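Local coordinates for protein Serpin48 (Tenebrio molitor, PDB 3OZQ) that inhibits the serine protease SPE with high specificity, acting as a serpin in insect innate immunity, at residues S37-A48 against V163-F171; L91-V99 against L135-Q145. One frame throughout, in Å; residues are numbered along the deposited sequence.

Contact 1. Residues S37-A48 against V163-F171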
loop_
_atom_site.group_PDB
_atom_site.type_symbol
_atom_site.label_atom_id
_atom_site.label_comp_id
_atom_site.label_asym_id
_atom_site.label_seq_id
_atom_site.Cartn_x
_atom_site.Cartn_y
_atom_site.Cartn_z
ATOM N N SER A 37 0.196 1.391 -1.093
ATOM C CA SER A 37 1.017 0.672 -0.130
ATOM C C SER A 37 2.385 1.327 -0.005
ATOM O O SER A 37 3.322 0.982 -0.734
ATOM C CB SER A 37 1.202 -0.783 -0.522
ATOM O OG SER A 37 1.971 -1.441 0.478
ATOM N N PRO A 38 2.504 2.291 0.914
ATOM C CA PRO A 38 3.842 2.855 1.150
ATOM C C PRO A 38 4.838 1.768 1.566
ATOM O O PRO A 38 6.006 1.771 1.127
ATOM C CB PRO A 38 3.597 3.870 2.263
ATOM C CG PRO A 38 2.126 4.266 2.077
ATOM C CD PRO A 38 1.457 2.975 1.691
ATOM N N PHE A 39 4.379 0.822 2.375
ATOM C CA PHE A 39 5.248 -0.276 2.807
ATOM C C PHE A 39 5.854 -1.028 1.625
ATOM O O PHE A 39 7.075 -1.171 1.526
ATOM C CB PHE A 39 4.479 -1.271 3.679
ATOM C CG PHE A 39 5.125 -2.625 3.739
ATOM C CD1 PHE A 39 4.681 -3.657 2.929
ATOM C CD2 PHE A 39 6.199 -2.854 4.586
ATOM C CE1 PHE A 39 5.296 -4.895 2.961
ATOM C CE2 PHE A 39 6.805 -4.090 4.632
ATOM C CZ PHE A 39 6.347 -5.114 3.823
ATOM N N SER A 40 5.002 -1.515 0.721
ATOM C CA SER A 40 5.492 -2.341 -0.379
ATOM C C SER A 40 6.451 -1.556 -1.290
ATOM O O SER A 40 7.525 -2.048 -1.674
ATOM C CB SER A 40 4.314 -2.936 -1.163
ATOM O OG SER A 40 4.705 -4.086 -1.893
ATOM N N ALA A 41 6.061 -0.332 -1.631
ATOM C CA ALA A 41 6.918 0.534 -2.414
ATOM C C ALA A 41 8.271 0.652 -1.704
ATOM O O ALA A 41 9.333 0.610 -2.339
ATOM C CB ALA A 41 6.270 1.901 -2.586
ATOM N N ALA A 42 8.225 0.797 -0.382
ATOM C CA ALA A 42 9.431 0.968 0.421
ATOM C C ALA A 42 10.363 -0.234 0.308
ATOM O O ALA A 42 11.570 -0.074 0.183
ATOM C CB ALA A 42 9.079 1.240 1.882
ATOM N N THR A 43 9.813 -1.443 0.349
ATOM C CA THR A 43 10.661 -2.619 0.188
ATOM C C THR A 43 11.292 -2.731 -1.219
ATOM O O THR A 43 12.393 -3.265 -1.396
ATOM C CB THR A 43 9.875 -3.888 0.466
ATOM O OG1 THR A 43 8.815 -4.002 -0.488
ATOM C CG2 THR A 43 9.317 -3.862 1.889
ATOM N N LEU A 44 10.576 -2.255 -2.228
ATOM C CA LEU A 44 11.094 -2.314 -3.583
ATOM C C LEU A 44 12.215 -1.300 -3.742
ATOM O O LEU A 44 13.294 -1.600 -4.267
ATOM C CB LEU A 44 9.970 -2.067 -4.590
ATOM C CG LEU A 44 10.357 -2.284 -6.048
ATOM C CD1 LEU A 44 11.139 -3.569 -6.166
ATOM C CD2 LEU A 44 9.098 -2.315 -6.954
ATOM N N LEU A 45 11.978 -0.099 -3.242
ATOM C CA LEU A 45 12.987 0.941 -3.310
ATOM C C LEU A 45 14.236 0.546 -2.501
ATOM O O LEU A 45 15.358 0.921 -2.843
ATOM C CB LEU A 45 12.415 2.245 -2.784
ATOM C CG LEU A 45 13.330 3.452 -2.967
ATOM C CD1 LEU A 45 13.427 3.838 -4.432
ATOM C CD2 LEU A 45 12.838 4.625 -2.138
ATOM N N ALA A 46 14.033 -0.190 -1.408
ATOM C CA ALA A 46 15.160 -0.712 -0.643
ATOM C C ALA A 46 15.977 -1.718 -1.484
ATOM O O ALA A 46 17.200 -1.745 -1.414
ATOM C CB ALA A 46 14.677 -1.339 0.669
ATOM N N LEU A 47 15.297 -2.540 -2.280
ATOM C CA LEU A 47 15.979 -3.441 -3.192
ATOM C C LEU A 47 16.822 -2.610 -4.142
ATOM O O LEU A 47 18.024 -2.849 -4.299
ATOM C CB LEU A 47 14.977 -4.256 -3.998
ATOM C CG LEU A 47 15.451 -5.603 -4.566
ATOM C CD1 LEU A 47 14.667 -5.967 -5.810
ATOM C CD2 LEU A 47 16.933 -5.628 -4.846
ATOM N N ALA A 48 16.187 -1.630 -4.776
ATOM C CA ALA A 48 16.897 -0.704 -5.653
ATOM C C ALA A 48 18.125 -0.113 -4.961
ATOM O O ALA A 48 19.247 -0.118 -5.509
ATOM C CB ALA A 48 15.974 0.411 -6.082
ATOM N N VAL A 163 15.761 1.622 -16.229
ATOM C CA VAL A 163 15.272 0.729 -15.170
ATOM C C VAL A 163 13.832 1.035 -14.796
ATOM O O VAL A 163 13.471 2.198 -14.541
ATOM C CB VAL A 163 16.125 0.806 -13.889
ATOM C CG1 VAL A 163 15.506 -0.064 -12.781
ATOM C CG2 VAL A 163 17.560 0.379 -14.173
ATOM N N VAL A 164 13.013 -0.013 -14.752
ATOM C CA VAL A 164 11.625 0.130 -14.367
ATOM C C VAL A 164 11.353 -0.733 -13.145
ATOM O O VAL A 164 11.635 -1.932 -13.157
ATOM C CB VAL A 164 10.678 -0.286 -15.509
ATOM C CG1 VAL A 164 9.224 -0.239 -15.039
ATOM C CG2 VAL A 164 10.897 0.619 -16.715
ATOM N N LEU A 165 10.828 -0.100 -12.095
ATOM C CA LEU A 165 10.329 -0.800 -10.902
ATOM C C LEU A 165 8.845 -1.064 -11.047
ATOM O O LEU A 165 8.057 -0.137 -11.204
ATOM C CB LEU A 165 10.525 0.035 -9.633
ATOM C CG LEU A 165 11.868 0.624 -9.191
ATOM C CD1 LEU A 165 12.085 0.442 -7.699
ATOM C CD2 LEU A 165 13.064 0.139 -9.996
ATOM N N ILE A 166 8.472 -2.332 -10.980
ATOM C CA ILE A 166 7.075 -2.733 -11.025
ATOM C C ILE A 166 6.674 -3.246 -9.647
ATOM O O ILE A 166 7.423 -4.011 -9.040
ATOM C CB ILE A 166 6.884 -3.885 -12.007
ATOM C CG1 ILE A 166 6.991 -3.366 -13.436
ATOM C CG2 ILE A 166 5.551 -4.539 -11.781
ATOM C CD1 ILE A 166 6.370 -2.009 -13.624
ATOM N N ASN A 167 5.503 -2.833 -9.170
ATOM C CA ASN A 167 5.045 -3.152 -7.799
ATOM C C ASN A 167 3.537 -3.363 -7.736
ATOM O O ASN A 167 2.790 -2.421 -7.542
ATOM C CB ASN A 167 5.442 -2.007 -6.869
ATOM C CG ASN A 167 5.065 -2.243 -5.415
ATOM O OD1 ASN A 167 4.796 -3.365 -4.988
ATOM N ND2 ASN A 167 5.091 -1.173 -4.639
ATOM N N ALA A 168 3.102 -4.601 -7.915
ATOM C CA ALA A 168 1.691 -4.933 -7.932
ATOM C C ALA A 168 1.385 -5.745 -6.693
ATOM O O ALA A 168 2.144 -6.646 -6.341
ATOM C CB ALA A 168 1.354 -5.737 -9.139
ATOM N N LEU A 169 0.273 -5.436 -6.038
ATOM C CA LEU A 169 -0.125 -6.197 -4.852
ATOM C C LEU A 169 -1.591 -6.074 -4.493
ATOM O O LEU A 169 -2.314 -5.213 -4.991
ATOM C CB LEU A 169 0.728 -5.861 -3.606
ATOM C CG LEU A 169 1.139 -4.447 -3.152
ATOM C CD1 LEU A 169 0.410 -3.309 -3.806
ATOM C CD2 LEU A 169 1.162 -4.266 -1.609
ATOM N N TYR A 170 -2.004 -6.960 -3.599
ATOM C CA TYR A 170 -3.341 -6.956 -3.049
ATOM C C TYR A 170 -3.314 -7.880 -1.845
ATOM O O TYR A 170 -2.443 -8.747 -1.735
ATOM C CB TYR A 170 -4.370 -7.420 -4.084
ATOM C CG TYR A 170 -4.322 -8.896 -4.406
ATOM C CD1 TYR A 170 -5.102 -9.804 -3.701
ATOM C CD2 TYR A 170 -3.504 -9.382 -5.425
ATOM C CE1 TYR A 170 -5.071 -11.157 -3.996
ATOM C CE2 TYR A 170 -3.461 -10.738 -5.727
ATOM C CZ TYR A 170 -4.251 -11.620 -5.006
ATOM O OH TYR A 170 -4.218 -12.967 -5.292
ATOM N N PHE A 171 -4.270 -7.679 -0.946
ATOM C CA PHE A 171 -4.295 -8.337 0.351
ATOM C C PHE A 171 -5.524 -9.228 0.437
ATOM O O PHE A 171 -6.575 -8.903 -0.113
ATOM C CB PHE A 171 -4.383 -7.278 1.449
ATOM C CG PHE A 171 -4.152 -7.812 2.835
ATOM C CD1 PHE A 171 -2.953 -8.419 3.167
ATOM C CD2 PHE A 171 -5.132 -7.693 3.816
ATOM C CE1 PHE A 171 -2.733 -8.902 4.458
ATOM C CE2 PHE A 171 -4.914 -8.172 5.104
ATOM C CZ PHE A 171 -3.709 -8.771 5.426
#

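Contact 2. Residues L91-V99 against L135-Q145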
loop_
_atom_site.group_PDB
_atom_site.type_symbol
_atom_site.label_atom_id
_atom_site.label_comp_id
_atom_site.label_asym_id
_atom_site.label_seq_id
_atom_site.Cartn_x
_atom_site.Cartn_y
_atom_site.Cartn_z
ATOM N N LEU A 91 -0.620 -11.504 1.924
ATOM C CA LEU A 91 -0.276 -10.424 1.014
ATOM C C LEU A 91 0.322 -11.020 -0.260
ATOM O O LEU A 91 1.274 -11.797 -0.193
ATOM C CB LEU A 91 0.730 -9.490 1.669
ATOM C CG LEU A 91 1.185 -8.323 0.798
ATOM C CD1 LEU A 91 -0.013 -7.406 0.507
ATOM C CD2 LEU A 91 2.293 -7.572 1.508
ATOM N N HIS A 92 -0.258 -10.682 -1.409
ATOM C CA HIS A 92 0.265 -11.102 -2.704
ATOM C C HIS A 92 0.981 -9.918 -3.337
ATOM O O HIS A 92 0.428 -8.827 -3.423
ATOM C CB HIS A 92 -0.867 -11.584 -3.624
ATOM C CG HIS A 92 -1.615 -12.769 -3.090
ATOM N ND1 HIS A 92 -2.627 -12.656 -2.162
ATOM C CD2 HIS A 92 -1.478 -14.095 -3.336
ATOM C CE1 HIS A 92 -3.093 -13.858 -1.868
ATOM N NE2 HIS A 92 -2.410 -14.749 -2.565
ATOM N N THR A 93 2.224 -10.129 -3.755
ATOM C CA THR A 93 2.993 -9.070 -4.389
ATOM C C THR A 93 3.668 -9.615 -5.626
ATOM O O THR A 93 4.084 -10.771 -5.659
ATOM C CB THR A 93 4.072 -8.524 -3.430
ATOM O OG1 THR A 93 5.146 -9.468 -3.330
ATOM C CG2 THR A 93 3.491 -8.302 -2.061
ATOM N N ALA A 94 3.758 -8.787 -6.653
ATOM C CA ALA A 94 4.566 -9.101 -7.814
ATOM C C ALA A 94 5.446 -7.894 -8.011
ATOM O O ALA A 94 5.026 -6.908 -8.617
ATOM C CB ALA A 94 3.698 -9.333 -9.024
ATOM N N ASN A 95 6.656 -7.966 -7.467
ATOM C CA ASN A 95 7.596 -6.866 -7.515
ATOM C C ASN A 95 8.774 -7.272 -8.373
ATOM O O ASN A 95 9.347 -8.349 -8.200
ATOM C CB ASN A 95 8.077 -6.471 -6.110
ATOM C CG ASN A 95 6.943 -5.990 -5.208
ATOM O OD1 ASN A 95 7.124 -5.816 -3.985
ATOM N ND2 ASN A 95 5.765 -5.779 -5.799
ATOM N N LYS A 96 9.133 -6.405 -9.305
ATOM C CA LYS A 96 10.206 -6.723 -10.232
ATOM C C LYS A 96 10.955 -5.483 -10.679
ATOM O O LYS A 96 10.391 -4.393 -10.785
ATOM C CB LYS A 96 9.638 -7.467 -11.432
ATOM C CG LYS A 96 10.619 -7.638 -12.552
ATOM C CD LYS A 96 11.064 -9.046 -12.698
ATOM C CE LYS A 96 9.978 -9.900 -13.280
ATOM N NZ LYS A 96 10.611 -11.060 -13.989
ATOM N N ILE A 97 12.247 -5.656 -10.936
ATOM C CA ILE A 97 13.057 -4.582 -11.463
ATOM C C ILE A 97 13.514 -5.026 -12.830
ATOM O O ILE A 97 14.365 -5.901 -12.940
ATOM C CB ILE A 97 14.260 -4.284 -10.552
ATOM C CG1 ILE A 97 13.767 -3.754 -9.195
ATOM C CG2 ILE A 97 15.190 -3.270 -11.200
ATOM C CD1 ILE A 97 14.870 -3.129 -8.348
ATOM N N TYR A 98 12.901 -4.470 -13.868
ATOM C CA TYR A 98 13.289 -4.783 -15.245
ATOM C C TYR A 98 14.373 -3.822 -15.706
ATOM O O TYR A 98 14.240 -2.614 -15.510
ATOM C CB TYR A 98 12.095 -4.670 -16.182
ATOM C CG TYR A 98 11.118 -5.807 -16.080
ATOM C CD1 TYR A 98 11.280 -6.958 -16.839
ATOM C CD2 TYR A 98 10.031 -5.734 -15.215
ATOM C CE1 TYR A 98 10.380 -7.997 -16.747
ATOM C CE2 TYR A 98 9.127 -6.761 -15.119
ATOM C CZ TYR A 98 9.299 -7.891 -15.885
ATOM O OH TYR A 98 8.394 -8.916 -15.777
ATOM N N VAL A 99 15.418 -4.368 -16.342
ATOM C CA VAL A 99 16.595 -3.598 -16.736
ATOM C C VAL A 99 16.936 -3.690 -18.245
ATOM O O VAL A 99 16.819 -4.746 -18.863
ATOM C CB VAL A 99 17.821 -4.009 -15.878
ATOM C CG1 VAL A 99 19.028 -3.186 -16.246
ATOM C CG2 VAL A 99 17.490 -3.852 -14.374
ATOM N N LEU A 135 5.068 -7.990 -21.883
ATOM C CA LEU A 135 5.903 -8.957 -21.185
ATOM C C LEU A 135 5.817 -8.715 -19.681
ATOM O O LEU A 135 5.566 -9.639 -18.906
ATOM C CB LEU A 135 7.352 -8.823 -21.674
ATOM C CG LEU A 135 8.490 -9.770 -21.274
ATOM C CD1 LEU A 135 9.229 -9.267 -20.038
ATOM C CD2 LEU A 135 7.995 -11.200 -21.093
ATOM N N MET A 136 6.025 -7.465 -19.283
ATOM C CA MET A 136 5.977 -7.089 -17.875
ATOM C C MET A 136 4.579 -7.327 -17.311
ATOM O O MET A 136 4.434 -7.916 -16.251
ATOM C CB MET A 136 6.402 -5.632 -17.695
ATOM C CG MET A 136 7.847 -5.389 -18.078
ATOM S SD MET A 136 8.343 -3.657 -18.057
ATOM C CE MET A 136 8.268 -3.301 -16.327
ATOM N N ASN A 137 3.553 -6.900 -18.042
ATOM C CA ASN A 137 2.175 -7.091 -17.592
ATOM C C ASN A 137 1.765 -8.549 -17.482
ATOM O O ASN A 137 0.971 -8.909 -16.620
ATOM C CB ASN A 137 1.196 -6.348 -18.505
ATOM C CG ASN A 137 1.365 -4.849 -18.426
ATOM O OD1 ASN A 137 1.985 -4.336 -17.490
ATOM N ND2 ASN A 137 0.820 -4.134 -19.405
ATOM N N ALA A 138 2.291 -9.387 -18.371
ATOM C CA ALA A 138 1.899 -10.790 -18.380
ATOM C C ALA A 138 2.502 -11.455 -17.157
ATOM O O ALA A 138 1.871 -12.312 -16.531
ATOM C CB ALA A 138 2.359 -11.483 -19.665
ATOM N N TRP A 139 3.716 -11.037 -16.817
ATOM C CA TRP A 139 4.397 -11.541 -15.639
ATOM C C TRP A 139 3.581 -11.185 -14.400
ATOM O O TRP A 139 3.285 -12.043 -13.571
ATOM C CB TRP A 139 5.814 -10.973 -15.517
ATOM C CG TRP A 139 6.530 -11.533 -14.312
ATOM C CD1 TRP A 139 7.152 -12.744 -14.226
ATOM C CD2 TRP A 139 6.645 -10.929 -13.013
ATOM N NE1 TRP A 139 7.664 -12.925 -12.962
ATOM C CE2 TRP A 139 7.369 -11.825 -12.199
ATOM C CE3 TRP A 139 6.226 -9.708 -12.469
ATOM C CZ2 TRP A 139 7.679 -11.543 -10.865
ATOM C CZ3 TRP A 139 6.534 -9.430 -11.137
ATOM C CH2 TRP A 139 7.255 -10.343 -10.355
ATOM N N VAL A 140 3.215 -9.911 -14.295
ATOM C CA VAL A 140 2.366 -9.442 -13.201
ATOM C C VAL A 140 1.071 -10.249 -13.098
ATOM O O VAL A 140 0.634 -10.596 -12.003
ATOM C CB VAL A 140 2.017 -7.949 -13.362
ATOM C CG1 VAL A 140 0.762 -7.584 -12.526
ATOM C CG2 VAL A 140 3.202 -7.082 -12.981
ATOM N N GLU A 141 0.455 -10.550 -14.238
ATOM C CA GLU A 141 -0.793 -11.310 -14.215
ATOM C C GLU A 141 -0.559 -12.709 -13.672
ATOM O O GLU A 141 -1.258 -13.138 -12.768
ATOM C CB GLU A 141 -1.440 -11.380 -15.600
ATOM C CG GLU A 141 -2.050 -10.067 -16.064
ATOM C CD GLU A 141 -2.999 -10.239 -17.248
ATOM O OE1 GLU A 141 -2.753 -9.600 -18.292
ATOM O OE2 GLU A 141 -3.994 -10.997 -17.139
ATOM N N GLU A 142 0.422 -13.425 -14.219
ATOM C CA GLU A 142 0.709 -14.770 -13.727
ATOM C C GLU A 142 0.955 -14.774 -12.212
ATOM O O GLU A 142 0.548 -15.695 -11.511
ATOM C CB GLU A 142 1.912 -15.377 -14.446
ATOM C CG GLU A 142 2.835 -16.184 -13.536
ATOM C CD GLU A 142 4.326 -15.901 -13.783
ATOM O OE1 GLU A 142 4.764 -15.895 -14.962
ATOM O OE2 GLU A 142 5.059 -15.680 -12.791
ATOM N N GLN A 143 1.620 -13.734 -11.720
ATOM C CA GLN A 143 2.019 -13.663 -10.314
ATOM C C GLN A 143 0.915 -13.155 -9.385
ATOM O O GLN A 143 1.038 -13.248 -8.166
ATOM C CB GLN A 143 3.258 -12.777 -10.158
ATOM C CG GLN A 143 4.547 -13.436 -10.587
ATOM C CD GLN A 143 4.899 -14.606 -9.698
ATOM O OE1 GLN A 143 5.245 -14.429 -8.526
ATOM N NE2 GLN A 143 4.789 -15.813 -10.240
ATOM N N THR A 144 -0.149 -12.603 -9.957
ATOM C CA THR A 144 -1.282 -12.141 -9.152
ATOM C C THR A 144 -2.577 -12.845 -9.531
ATOM O O THR A 144 -3.646 -12.261 -9.417
ATOM C CB THR A 144 -1.529 -10.626 -9.309
ATOM O OG1 THR A 144 -1.689 -10.302 -10.698
ATOM C CG2 THR A 144 -0.391 -9.813 -8.716
ATOM N N GLN A 145 -2.473 -14.100 -9.965
ATOM C CA GLN A 145 -3.617 -14.868 -10.458
ATOM C C GLN A 145 -4.542 -14.048 -11.357
ATOM O O GLN A 145 -5.766 -14.089 -11.212
ATOM C CB GLN A 145 -4.409 -15.527 -9.314
ATOM C CG GLN A 145 -4.130 -14.989 -7.907
ATOM C CD GLN A 145 -2.691 -15.195 -7.475
ATOM O OE1 GLN A 145 -2.104 -14.353 -6.789
ATOM N NE2 GLN A 145 -2.111 -16.316 -7.883
#

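Contact 1. Residues S37-A48 against V163-F171
Asn-167 and Leu-44 pass alongside each other in opposite directions, with Leu-44 CD2 lying 3.7 Å from Asn-167 CB. The asparagine is extended: its CG is anti to the backbone N (chi1 -178°), which carries the amide into the first turn of helix 38-48. There OD1 comes 3.2 Å from Ser-40 OG, a contact in which the serine may donate, although its proton has an alternative acceptor. A weak hydrogen bond from Asn-95 also reaches OD1. On the other branch, ND2 stops 3.3 Å from Ala-41 N; both are donors, so this approach is not a hydrogen bond. Beyond the amide, Leu-44 CG rests on Leu-165 CD1 at 3.6 Å, and Ala-48 CB adds a looser touch to the same methyl. Leu-44 CD2 also reaches the strand backbone, 3.2 Å from Ile-166 O. At the opposite end Leu-169 holds an uncomfortable conformation, chi1 44° and chi2 nearly eclipsed at 14°; this sends CD2 against Ser-40 CB at a tight 3.5 Å and beside Ser-37. Ser-37 OG is the N-cap, accepting from Ser-40 N at 3.0 Å, and it has a further hydrogen bond to Leu-367 O. The pairing matches serpin helix B packed roughly antiparallel against strand 3 of sheet A, the shutter region. Leu-44 and Leu-165 pack at the far end, while at the helix start Ser-37, Ser-40 and Asn-167 gather polar groups round Leu-169, so close packing, and probably the Ser-40 to Asn-167 contact, help to set the strand against the helix.

Contact 2. Residues L91-V99 against L135-Q145
The end of Lys-96 lies over one face of the Trp-139 indole, its CE 3.5 Å from the centre of the six-membered ring and its NZ 3.7 Å from that of the five-membered ring, a CH-pi and a cation-pi contact from one side chain. Kinks at chi2 (109°) and chi3 (73°) fold the lysine into this position, and its ammonium carries on to a salt bridge with Glu-122 and a hydrogen bond with Gln-120. Gln-143 CG covers the other indole face, offset toward the rim, while Ala-94 CB meets CZ3 obliquely at 3.5 Å. Tyr-98 is sandwiched too: Met-136 CG sits over the centre of its ring at 3.5 Å, with SD over the same face in a Met-aromatic contact, and Lys-96 CG lies over the opposite face, offset toward the rim. Its OH comes within 3.3 Å of Trp-139 CB, so the two side chains are in contact without a bond. Leu-135 CD1 touches Tyr-98 CE1 at 3.7 Å near the surface. At the far end Gln-145 OE1, which is hydrogen-bonded to Tyr-170 OH, stands 3.5 Å from His-92 CD2, the two side chains crossing at about a right angle. With the indole of Trp-139 cut back to an alanine, a gap is likely to open beside Ala-94, and the Lys-96 ammonium would lose its aromatic partner. The segments share no hydrogen bond; helix 135-143, serpin helix F, lies on strand 91-99 of sheet A through ring faces, methylenes and one lysine whose charge is paired with Glu-122 outside the two segments, an attachment that depends on shape and polarisable surfaces more than on directional bonds.

Contacts 1 and 2 use opposite faces of the same sheet, with centres 11 Å apart. Strands 91-99 and 163-171 lie side by side and antiparallel: Ala-94 N is 2.7 Å from Ala-168 O and Ile-166 N 2.8 Å from Lys-96 O, both probable hydrogen bonds. Each strand also reaches the other's helix, since Ile-97 touches Leu-44 while Ile-166 packs on Met-136 and Val-140. Along the sequence, contact 2 is nested within the loop that contact 1 closes. In serpins generally, the reactive loop inserts into sheet A beside the strand of contact 1, so both helices lie on the sheet that has to open.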